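Side-chain contacts in transcriptional regulator (Bacillus subtilis, PDB 1VI0), which represses genes of fatty acid transport and beta-oxidation as a DNA-binding homodimer, and is released from DNA by long-chain fatty acyl-CoA: residues M157-G160 with T161-T165; L85-V88 with I89-F93; V151-A154 with R155-I158; L181-S184 with V185-L189. All coordinates share one frame; numbering follows the deposited sequence.

Interaction 1 of 4, residues M157-G160 with T161-T165. With DCC (dodecyl-coa), chain C.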
# COMPACT_ATOMS: atom_id res chain seq x y z
N MSE A 157 -3.44 6.91 -8.09
CA MSE A 157 -4.30 5.80 -8.60
C MSE A 157 -3.43 4.81 -9.36
O MSE A 157 -3.54 3.55 -9.12
CB MSE A 157 -5.42 6.32 -9.45
CG MSE A 157 -6.34 5.29 -10.04
SE MSE A 157 -7.87 5.60 -11.12
CE MSE A 157 -7.14 6.37 -12.71
N ILE A 158 -2.59 5.24 -10.27
CA ILE A 158 -1.79 4.32 -11.09
C ILE A 158 -0.87 3.49 -10.26
O ILE A 158 -0.83 2.26 -10.26
CB ILE A 158 -1.01 5.06 -12.21
CG1 ILE A 158 -2.05 5.69 -13.15
CG2 ILE A 158 -0.06 4.13 -12.90
CD1 ILE A 158 -1.42 6.66 -14.14
N PHE A 159 -0.08 4.20 -9.41
CA PHE A 159 0.85 3.47 -8.57
C PHE A 159 0.13 2.63 -7.52
O PHE A 159 0.54 1.45 -7.42
CB PHE A 159 1.83 4.45 -7.89
CG PHE A 159 2.77 3.76 -6.98
CD1 PHE A 159 3.82 3.01 -7.42
CD2 PHE A 159 2.49 3.76 -5.58
CE1 PHE A 159 4.67 2.35 -6.56
CE2 PHE A 159 3.33 3.10 -4.72
CZ PHE A 159 4.39 2.37 -5.20
N GLY A 160 -0.97 3.10 -6.94
CA GLY A 160 -1.64 2.26 -5.87
C GLY A 160 -2.27 1.02 -6.52
O GLY A 160 -2.22 -0.03 -5.85
N THR A 161 -2.79 1.15 -7.72
CA THR A 161 -3.42 0.00 -8.43
C THR A 161 -2.35 -1.03 -8.78
O THR A 161 -2.44 -2.20 -8.42
CB THR A 161 -4.13 0.52 -9.68
OG1 THR A 161 -5.26 1.31 -9.28
CG2 THR A 161 -4.59 -0.62 -10.60
N ILE A 162 -1.21 -0.61 -9.33
CA ILE A 162 -0.11 -1.47 -9.65
C ILE A 162 0.41 -2.23 -8.42
O ILE A 162 0.47 -3.46 -8.26
CB ILE A 162 1.05 -0.72 -10.33
CG1 ILE A 162 0.60 -0.13 -11.69
CG2 ILE A 162 2.21 -1.69 -10.56
CD1 ILE A 162 1.67 0.81 -12.33
N ASP A 163 0.64 -1.39 -7.36
CA ASP A 163 1.18 -1.86 -6.13
C ASP A 163 0.24 -2.81 -5.37
O ASP A 163 0.73 -3.91 -4.97
CB ASP A 163 1.51 -0.65 -5.21
CG ASP A 163 2.22 -1.08 -3.95
OD1 ASP A 163 3.33 -1.71 -4.07
OD2 ASP A 163 1.81 -0.67 -2.83
N GLU A 164 -1.06 -2.54 -5.43
CA GLU A 164 -2.00 -3.45 -4.68
C GLU A 164 -2.13 -4.76 -5.49
O GLU A 164 -2.35 -5.82 -4.85
CB GLU A 164 -3.35 -2.78 -4.49
CG GLU A 164 -4.40 -3.67 -3.85
CD GLU A 164 -4.03 -4.06 -2.42
OE1 GLU A 164 -3.19 -3.42 -1.79
OE2 GLU A 164 -4.62 -5.10 -2.00
N THR A 165 -2.03 -4.64 -6.80
CA THR A 165 -2.06 -5.90 -7.61
C THR A 165 -0.90 -6.79 -7.23
O THR A 165 -1.06 -8.03 -6.98
CB THR A 165 -2.16 -5.59 -9.11
OG1 THR A 165 -3.33 -4.81 -9.38
CG2 THR A 165 -2.36 -6.96 -9.82
C2 DCC C . -3.55 17.40 -2.97
C4 DCC C . -1.51 16.56 -2.56
C5 DCC C . -1.82 15.33 -3.09
C6 DCC C . -3.15 15.19 -3.54
C8 DCC C . 0.21 15.22 -2.49
C10 DCC C . 10.82 -1.09 -7.70
C11 DCC C . 11.85 -2.24 -7.65
C12 DCC C . 12.99 -1.99 -6.67
N9 DCC C . -0.21 16.48 -2.15
N7 DCC C . -0.73 14.48 -3.02
N3 DCC C . -2.32 17.63 -2.49
N1 DCC C . -3.99 16.24 -3.53
N6 DCC C . -3.58 14.03 -4.04
C1' DCC C . 0.60 17.64 -1.63
C2' DCC C . 1.58 17.26 -0.50
O2' DCC C . 0.91 17.59 0.75
C3' DCC C . 2.71 18.33 -0.71
O3' DCC C . 2.17 19.64 -0.31
C4' DCC C . 2.77 18.32 -2.29
O4' DCC C . 1.45 17.98 -2.73
C5' DCC C . 3.86 17.38 -2.78
O5' DCC C . 3.78 16.05 -2.20
P1 DCC C . 3.88 14.72 -3.06
O11 DCC C . 3.81 13.59 -2.16
O12 DCC C . 2.85 14.82 -4.23
O6 DCC C . 5.25 14.82 -3.79
P2 DCC C . 6.47 14.64 -2.90
O21 DCC C . 7.62 14.41 -3.86
O22 DCC C . 6.53 15.73 -1.92
O7 DCC C . 6.34 13.25 -2.07
CPA DCC C . 6.76 11.99 -2.76
CPB DCC C . 6.55 10.78 -1.80
CP8 DCC C . 5.18 10.89 -1.11
CP7 DCC C . 7.64 10.88 -0.73
CP9 DCC C . 6.78 9.47 -2.47
OP3 DCC C . 4.16 11.10 -2.03
CP6 DCC C . 4.86 9.71 -0.23
OP2 DCC C . 5.54 9.48 0.76
NP2 DCC C . 3.81 9.03 -0.62
CP5 DCC C . 3.38 7.78 0.14
CP4 DCC C . 3.98 6.59 -0.71
CP3 DCC C . 3.82 5.26 0.06
OP1 DCC C . 4.33 5.13 1.17
NP1 DCC C . 3.09 4.37 -0.52
CP2 DCC C . 2.77 3.03 0.02
CP1 DCC C . 3.47 2.10 -0.92
S DCC C . 5.20 2.45 -1.31
P3 DCC C . 2.90 20.81 0.51
O31 DCC C . 3.71 20.18 1.56
O32 DCC C . 3.74 21.59 -0.40
O33 DCC C . 1.73 21.60 1.03
CA1 DCC C . 6.03 1.66 0.09
CA2 DCC C . 7.53 1.36 -0.19
OA1 DCC C . 5.44 1.34 1.10
CA3 DCC C . 7.73 0.07 -1.02
CA4 DCC C . 8.45 0.16 -2.32
CA5 DCC C . 7.57 0.08 -3.54
CA6 DCC C . 8.18 -0.67 -4.71
CA7 DCC C . 8.59 0.18 -5.89
CA8 DCC C . 8.44 -0.39 -7.26
CA9 DCC C . 9.36 -1.56 -7.62

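Interaction 2 of 4, residues L85-V88 with I89-F93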
# COMPACT_ATOMS: atom_id res chain seq x y z
N LEU A 85 2.39 3.59 -20.26
CA LEU A 85 1.89 2.95 -19.02
C LEU A 85 1.87 1.45 -19.16
O LEU A 85 2.22 0.72 -18.24
CB LEU A 85 0.48 3.51 -18.77
CG LEU A 85 0.48 4.97 -18.27
CD1 LEU A 85 -0.96 5.38 -17.98
CD2 LEU A 85 1.28 5.01 -16.95
N ALA A 86 1.54 1.01 -20.41
CA ALA A 86 1.60 -0.45 -20.62
C ALA A 86 2.98 -1.02 -20.33
O ALA A 86 3.09 -2.10 -19.66
CB ALA A 86 1.16 -0.77 -22.04
N LEU A 87 4.00 -0.34 -20.70
CA LEU A 87 5.39 -0.72 -20.48
C LEU A 87 5.72 -0.66 -18.99
O LEU A 87 6.28 -1.64 -18.45
CB LEU A 87 6.32 0.12 -21.33
CG LEU A 87 7.68 -0.56 -21.63
CD1 LEU A 87 7.47 -2.04 -21.95
CD2 LEU A 87 8.30 0.14 -22.83
N VAL A 88 5.34 0.44 -18.35
CA VAL A 88 5.57 0.54 -16.91
C VAL A 88 4.92 -0.62 -16.18
O VAL A 88 5.62 -1.22 -15.36
CB VAL A 88 4.97 1.87 -16.33
CG1 VAL A 88 5.11 1.83 -14.85
CG2 VAL A 88 5.80 3.03 -16.92
N ILE A 89 3.65 -0.91 -16.42
CA ILE A 89 2.99 -2.00 -15.70
C ILE A 89 3.68 -3.34 -15.93
O ILE A 89 3.97 -4.12 -15.02
CB ILE A 89 1.50 -2.06 -16.00
CG1 ILE A 89 0.83 -0.67 -15.68
CG2 ILE A 89 0.80 -3.17 -15.28
CD1 ILE A 89 -0.54 -0.54 -16.24
N SER A 90 3.89 -3.64 -17.23
CA SER A 90 4.49 -4.96 -17.52
C SER A 90 5.91 -5.06 -16.99
O SER A 90 6.25 -6.11 -16.41
CB SER A 90 4.39 -5.19 -19.03
OG SER A 90 5.26 -4.38 -19.75
N LYS A 91 6.69 -3.97 -17.00
CA LYS A 91 8.04 -4.01 -16.49
C LYS A 91 8.05 -4.11 -14.95
O LYS A 91 8.86 -4.90 -14.44
CB LYS A 91 8.93 -2.93 -17.05
CG LYS A 91 9.04 -3.03 -18.59
CD LYS A 91 10.15 -4.01 -18.95
CE LYS A 91 9.70 -5.00 -20.01
NZ LYS A 91 8.76 -6.03 -19.44
N HIS A 92 7.13 -3.44 -14.32
CA HIS A 92 7.02 -3.51 -12.83
C HIS A 92 6.70 -4.95 -12.42
O HIS A 92 7.36 -5.59 -11.60
CB HIS A 92 6.02 -2.50 -12.35
CG HIS A 92 5.81 -2.32 -10.88
ND1 HIS A 92 5.57 -1.09 -10.28
CD2 HIS A 92 5.72 -3.23 -9.90
CE1 HIS A 92 5.32 -1.30 -8.98
NE2 HIS A 92 5.43 -2.61 -8.72
N PHE A 93 5.66 -5.53 -13.04
CA PHE A 93 5.21 -6.90 -12.72
C PHE A 93 6.32 -7.91 -13.02
O PHE A 93 6.60 -8.74 -12.14
CB PHE A 93 3.95 -7.18 -13.58
CG PHE A 93 2.70 -6.50 -13.08
CD1 PHE A 93 2.65 -5.70 -11.94
CD2 PHE A 93 1.47 -6.85 -13.66
CE1 PHE A 93 1.45 -5.20 -11.51
CE2 PHE A 93 0.27 -6.33 -13.21
CZ PHE A 93 0.26 -5.49 -12.09

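Interaction 3 of 4, residues V151-A154 with R155-I158. With DCC (dodecyl-coa), chain C.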
# COMPACT_ATOMS: atom_id res chain seq x y z
N VAL A 151 -3.16 15.38 -11.86
CA VAL A 151 -1.95 14.61 -11.99
C VAL A 151 -1.56 13.88 -10.72
O VAL A 151 -1.22 12.69 -10.79
CB VAL A 151 -0.81 15.42 -12.60
CG1 VAL A 151 0.48 14.63 -12.59
CG2 VAL A 151 -1.14 15.86 -14.02
N ARG A 152 -1.34 14.55 -9.60
CA ARG A 152 -1.00 13.84 -8.35
C ARG A 152 -2.01 12.73 -8.05
O ARG A 152 -1.58 11.60 -7.75
CB ARG A 152 -1.00 14.86 -7.18
CG ARG A 152 0.28 15.76 -7.35
CD ARG A 152 0.29 16.85 -6.29
NE ARG A 152 -0.87 17.72 -6.34
CZ ARG A 152 -1.07 18.82 -5.62
NH1 ARG A 152 -0.16 19.22 -4.73
NH2 ARG A 152 -2.18 19.54 -5.76
N LEU A 153 -3.30 12.98 -8.11
CA LEU A 153 -4.28 11.92 -7.81
C LEU A 153 -4.19 10.79 -8.84
O LEU A 153 -4.28 9.61 -8.40
CB LEU A 153 -5.67 12.43 -7.70
CG LEU A 153 -6.13 13.23 -6.49
CD1 LEU A 153 -7.57 13.67 -6.75
CD2 LEU A 153 -6.08 12.31 -5.25
N ALA A 154 -4.08 11.12 -10.14
CA ALA A 154 -3.96 10.05 -11.15
C ALA A 154 -2.69 9.21 -10.90
O ALA A 154 -2.68 8.00 -11.10
CB ALA A 154 -3.99 10.59 -12.55
N ARG A 155 -1.56 9.89 -10.58
CA ARG A 155 -0.36 9.14 -10.21
C ARG A 155 -0.58 8.16 -9.03
O ARG A 155 -0.04 7.07 -9.00
CB ARG A 155 0.73 10.13 -9.80
CG ARG A 155 1.98 9.48 -9.22
CD ARG A 155 2.41 10.29 -7.97
NE ARG A 155 2.70 11.69 -8.43
CZ ARG A 155 2.87 12.68 -7.58
NH1 ARG A 155 2.78 12.47 -6.26
NH2 ARG A 155 3.13 13.90 -8.01
N GLN A 156 -1.30 8.64 -8.03
CA GLN A 156 -1.59 7.81 -6.81
C GLN A 156 -2.47 6.66 -7.25
O GLN A 156 -2.28 5.53 -6.74
CB GLN A 156 -2.22 8.77 -5.80
CG GLN A 156 -1.06 9.63 -5.24
CD GLN A 156 -1.57 10.90 -4.56
OE1 GLN A 156 -2.67 11.01 -4.02
NE2 GLN A 156 -0.65 11.88 -4.45
N MSE A 157 -3.44 6.91 -8.09
CA MSE A 157 -4.30 5.80 -8.60
C MSE A 157 -3.43 4.81 -9.36
O MSE A 157 -3.54 3.55 -9.12
CB MSE A 157 -5.42 6.32 -9.45
CG MSE A 157 -6.34 5.29 -10.04
SE MSE A 157 -7.87 5.60 -11.12
CE MSE A 157 -7.14 6.37 -12.71
N ILE A 158 -2.59 5.24 -10.27
CA ILE A 158 -1.79 4.32 -11.09
C ILE A 158 -0.87 3.49 -10.26
O ILE A 158 -0.83 2.26 -10.26
CB ILE A 158 -1.01 5.06 -12.21
CG1 ILE A 158 -2.05 5.69 -13.15
CG2 ILE A 158 -0.06 4.13 -12.90
CD1 ILE A 158 -1.42 6.66 -14.14
C2 DCC C . -3.55 17.40 -2.97
C4 DCC C . -1.51 16.56 -2.56
C5 DCC C . -1.82 15.33 -3.09
C6 DCC C . -3.15 15.19 -3.54
C8 DCC C . 0.21 15.22 -2.49
C10 DCC C . 10.82 -1.09 -7.70
C11 DCC C . 11.85 -2.24 -7.65
C12 DCC C . 12.99 -1.99 -6.67
N9 DCC C . -0.21 16.48 -2.15
N7 DCC C . -0.73 14.48 -3.02
N3 DCC C . -2.32 17.63 -2.49
N1 DCC C . -3.99 16.24 -3.53
N6 DCC C . -3.58 14.03 -4.04
C1' DCC C . 0.60 17.64 -1.63
C2' DCC C . 1.58 17.26 -0.50
O2' DCC C . 0.91 17.59 0.75
C3' DCC C . 2.71 18.33 -0.71
O3' DCC C . 2.17 19.64 -0.31
C4' DCC C . 2.77 18.32 -2.29
O4' DCC C . 1.45 17.98 -2.73
C5' DCC C . 3.86 17.38 -2.78
O5' DCC C . 3.78 16.05 -2.20
P1 DCC C . 3.88 14.72 -3.06
O11 DCC C . 3.81 13.59 -2.16
O12 DCC C . 2.85 14.82 -4.23
O6 DCC C . 5.25 14.82 -3.79
P2 DCC C . 6.47 14.64 -2.90
O21 DCC C . 7.62 14.41 -3.86
O22 DCC C . 6.53 15.73 -1.92
O7 DCC C . 6.34 13.25 -2.07
CPA DCC C . 6.76 11.99 -2.76
CPB DCC C . 6.55 10.78 -1.80
CP8 DCC C . 5.18 10.89 -1.11
CP7 DCC C . 7.64 10.88 -0.73
CP9 DCC C . 6.78 9.47 -2.47
OP3 DCC C . 4.16 11.10 -2.03
CP6 DCC C . 4.86 9.71 -0.23
OP2 DCC C . 5.54 9.48 0.76
NP2 DCC C . 3.81 9.03 -0.62
CP5 DCC C . 3.38 7.78 0.14
CP4 DCC C . 3.98 6.59 -0.71
CP3 DCC C . 3.82 5.26 0.06
OP1 DCC C . 4.33 5.13 1.17
NP1 DCC C . 3.09 4.37 -0.52
CP2 DCC C . 2.77 3.03 0.02
CP1 DCC C . 3.47 2.10 -0.92
S DCC C . 5.20 2.45 -1.31
P3 DCC C . 2.90 20.81 0.51
O31 DCC C . 3.71 20.18 1.56
O32 DCC C . 3.74 21.59 -0.40
O33 DCC C . 1.73 21.60 1.03
CA1 DCC C . 6.03 1.66 0.09
CA2 DCC C . 7.53 1.36 -0.19
OA1 DCC C . 5.44 1.34 1.10
CA3 DCC C . 7.73 0.07 -1.02
CA4 DCC C . 8.45 0.16 -2.32
CA5 DCC C . 7.57 0.08 -3.54
CA6 DCC C . 8.18 -0.67 -4.71
CA7 DCC C . 8.59 0.18 -5.89
CA8 DCC C . 8.44 -0.39 -7.26
CA9 DCC C . 9.36 -1.56 -7.62

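Interaction 4 of 4, residues L181-S184 with V185-L189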
# COMPACT_ATOMS: atom_id res chain seq x y z
N LEU A 181 -1.47 -10.37 -16.13
CA LEU A 181 -2.55 -9.46 -15.79
C LEU A 181 -2.23 -8.01 -16.25
O LEU A 181 -3.15 -7.17 -16.09
CB LEU A 181 -2.81 -9.44 -14.29
CG LEU A 181 -3.06 -10.73 -13.56
CD1 LEU A 181 -3.24 -10.61 -12.06
CD2 LEU A 181 -4.32 -11.38 -14.18
N SER A 182 -1.03 -7.78 -16.71
CA SER A 182 -0.62 -6.43 -17.15
C SER A 182 -1.63 -5.69 -17.96
O SER A 182 -2.03 -4.51 -17.70
CB SER A 182 0.72 -6.51 -17.95
OG SER A 182 1.74 -6.98 -17.11
N ASN A 183 -2.07 -6.30 -19.12
CA ASN A 183 -2.98 -5.55 -19.98
C ASN A 183 -4.31 -5.23 -19.35
O ASN A 183 -4.89 -4.17 -19.58
CB ASN A 183 -3.22 -6.35 -21.29
CG ASN A 183 -3.93 -5.56 -22.35
OD1 ASN A 183 -3.30 -4.64 -22.93
ND2 ASN A 183 -5.16 -5.86 -22.67
N SER A 184 -4.89 -6.12 -18.51
CA SER A 184 -6.17 -5.89 -17.93
C SER A 184 -6.12 -4.78 -16.86
O SER A 184 -7.01 -3.96 -16.80
CB SER A 184 -6.79 -7.16 -17.32
OG SER A 184 -7.02 -8.04 -18.46
N VAL A 185 -4.93 -4.72 -16.26
CA VAL A 185 -4.69 -3.65 -15.23
C VAL A 185 -4.62 -2.30 -15.98
O VAL A 185 -5.36 -1.38 -15.63
CB VAL A 185 -3.40 -3.93 -14.49
CG1 VAL A 185 -3.15 -2.70 -13.57
CG2 VAL A 185 -3.58 -5.14 -13.54
N LEU A 186 -3.82 -2.30 -17.03
CA LEU A 186 -3.81 -1.10 -17.93
C LEU A 186 -5.18 -0.67 -18.34
O LEU A 186 -5.57 0.53 -18.20
CB LEU A 186 -2.98 -1.47 -19.19
CG LEU A 186 -3.05 -0.39 -20.27
CD1 LEU A 186 -2.26 0.87 -19.87
CD2 LEU A 186 -2.45 -0.96 -21.55
N GLU A 187 -6.07 -1.56 -18.90
CA GLU A 187 -7.38 -1.16 -19.34
C GLU A 187 -8.28 -0.61 -18.24
O GLU A 187 -9.11 0.31 -18.49
CB GLU A 187 -8.03 -2.32 -20.14
CG GLU A 187 -7.30 -2.58 -21.47
CD GLU A 187 -7.36 -1.36 -22.40
OE1 GLU A 187 -8.22 -0.48 -22.21
OE2 GLU A 187 -6.55 -1.31 -23.35
N LEU A 188 -8.16 -1.14 -17.03
CA LEU A 188 -8.89 -0.66 -15.88
C LEU A 188 -8.45 0.80 -15.59
O LEU A 188 -9.37 1.61 -15.37
CB LEU A 188 -8.61 -1.49 -14.61
CG LEU A 188 -9.45 -2.85 -14.64
CD1 LEU A 188 -8.87 -3.84 -13.71
CD2 LEU A 188 -10.89 -2.46 -14.32
N LEU A 189 -7.18 1.12 -15.66
CA LEU A 189 -6.69 2.49 -15.39
C LEU A 189 -7.12 3.44 -16.51
O LEU A 189 -7.54 4.58 -16.24
CB LEU A 189 -5.16 2.48 -15.24
CG LEU A 189 -4.61 1.75 -13.97
CD1 LEU A 189 -3.15 1.52 -14.03
CD2 LEU A 189 -5.01 2.57 -12.73
O HOH W 1 -4.57 -2.47 -24.37

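Interaction 1 of 4, residues M157-G160 with T161-T165
The Phe159 ring carries Asp163 on one face: Asp163 CB sits 4.1 Å above the ring plane, shifted toward the rim, while at the edge and in the plane lies CP1 of the bound dodecyl-CoA. The two residues are one turn apart in helix 151-171, within the all-helical ligand-binding region of this TetR-family repressor, and they illustrate how an i, i+4 pair can line a pocket. Their side chains run side by side, ring and carboxylate planes only 9° apart. Phe159 places CG anti to its backbone nitrogen (chi1 178°), which carries CE2 to 3.9 Å from both CP1 and the thioester atom S of the ligand. Asp163 OD2 approaches the same CP1 at 3.8 Å, but its polar ends are engaged elsewhere, in a salt bridge with Arg111 and a hydrogen bond to Gln107. With an alanine at Phe159, the thioester end of the ligand would probably lose its aromatic wall and a gap would open beside Asp163 CB. Around the helix, Ile158 CG2 meets Ile162 CD1 at 3.8 Å, two aliphatic chains pointing the same way. Across the dimer interface, Glu164 packs on Gly160 of the second subunit. Thr161 O is gripped twice by a residue one turn later: Thr165 N at 3.0 Å and Thr165 OG1 at 2.9 Å approach it from opposite faces of its carbonyl plane.

Interaction 2 of 4, residues L85-V88 with I89-F93
Leu87 and Lys91 lie side by side on the partly exposed flank of helix 81-97, Leu87 CD1 resting 3.8 Å from Lys91 CG. The lysine chain is kinked at each torsion beyond CG, and its aliphatic part folds along the leucine; both residues also touch Met71 or Asp74 of helix 52-75. Ser90 shares this looser side. Its hydroxyl stands between the backbone nitrogen and the carbonyl carbon (chi1 71°), a rotamer that turns OG back toward the preceding turn, 3.2 Å from Leu87 O and 3.1 Å from Ala86 O. The inward side, by contrast, is buried against other helices. Ile89 has CG1 anti to its carbonyl carbon, which brings that atom to 3.2 Å from Leu85 O, the same oxygen that accepts the straight backbone bond from Ile89 N. The other branch, CG2, sits 3.8 Å above one face of the Phe93 ring, toward its rim. Val88 packs on Tyr128 and Ile135 of helix 115-141, and His92, a turn beyond it, hydrogen-bonds Tyr128 OH through ND1 while its side chain also touches dodecyl-CoA. The division between a greasy inner stripe and a partly polar outer one is that of an amphipathic helix, here a wall of the acyl-CoA pocket in the helical ligand-binding domain of a TetR-family regulator.

Interaction 3 of 4, residues V151-A154 with R155-I158
Arg152 and Arg155 meet as they converge on the bound dodecyl-CoA: Arg152 CG lies 3.5 Å from Arg155 NH2, and Arg152 CA stands 4.0 Å above the centre of the Arg155 guanidinium. The two guanidinium planes are turned 72° apart, and each serves a different part of the ligand. Arg155 NH1 donates almost straight (171°) to phosphate oxygen O12, 3.1 Å away in the guanidinium plane. Its NE forms a salt bridge with Asp133, so one charged group is held between a carboxylate and a phosphate. Arg152 instead lays a face against the adenine, whose N3 is 3.4 Å above the guanidinium plane, and its NH1 makes a weak, bent hydrogen bond of 2.9 Å to ribose O4'. A leucine in place of Arg152 would probably leave O4' without this donor and take the flat, charged group off the face of the base at N3. Gln156 reads the N6/N7 (Hoogsteen) edge of the purine with both ends of its amide. Extended beyond CG, the side chain brings OE1 to accept from adenine N6 at 3.2 Å, while NE2 donates to N7 at 3.0 Å and 163°. Leu153 CD2, 3.3 Å from N6, borders the same amino group. In the backbone, the carbonyl oxygens of Val151 to Ala154 accept from Arg155 N to Ile158 N, and Leu153 N is bonded to Asp150 OD1. One turn of helix thus supplies an aliphatic edge, an amide fork and two arginines: the nucleotide-binding end of the acyl-CoA pocket.

Interaction 4 of 4, residues L181-S184 with V185-L189
Asn183 and Glu187 point the same way from successive turns of helix 182-191, and different rotamers bring their polar ends to one water. In Asn183, CG swings across from N (chi1 -169°). Glu187 has CG anti to the carbonyl carbon, which puts CG 4.1 Å from Asn183 ND2, and the bend at chi2 (-62°) then turns the carboxylate toward the water. The amide and carboxylate planes are 59° apart. The water donates to Asn183 OD1 at 2.9 Å; it also lies next to Glu187 OE2, at a distance short enough that its exact length is doubtful. OE2 also forms a salt bridge with Lys82. Asn183 OD1 has an apolar neighbour too, Leu186 CD2 at 4.0 Å, whose chain crosses it at a slant. On the inner side Val185 directs CG2 back along the helix, 3.3 Å from Leu181 O and 4.4 Å from Leu181 CB. Leu188 likewise leans its CG on Ser184 O at 3.4 Å. Away from the polar pair, the helix packs on two helices of its own subunit, Leu186 on Ala86 and Ile89 of helix 81-97 and Val185 on Thr161 of helix 151-171, while Leu181 and Leu188 pack on Leu153 and Met157 of the second subunit.

How the interactions relate
From the N terminus the order is interaction 2 on helix 81-97, interactions 3 and 1 on helix 151-171, and interaction 4 on helix 182-191. Each spans about one helical turn, so none closes a long loop and none nests in or crosses another; interactions 3 and 1 overlap through Met157 and Ile158. The ties run between helices. Ile162 packs on Ile89, His92 and Phe93, joining interaction 1 to interaction 2; Thr161 meets Leu189 of interaction 4; and Ser182 returns to Ser90 and Phe93 on helix 81-97, completing a three-helix cluster. Interaction 3 holds the nucleotide of dodecyl-CoA, interaction 1 its thioester region.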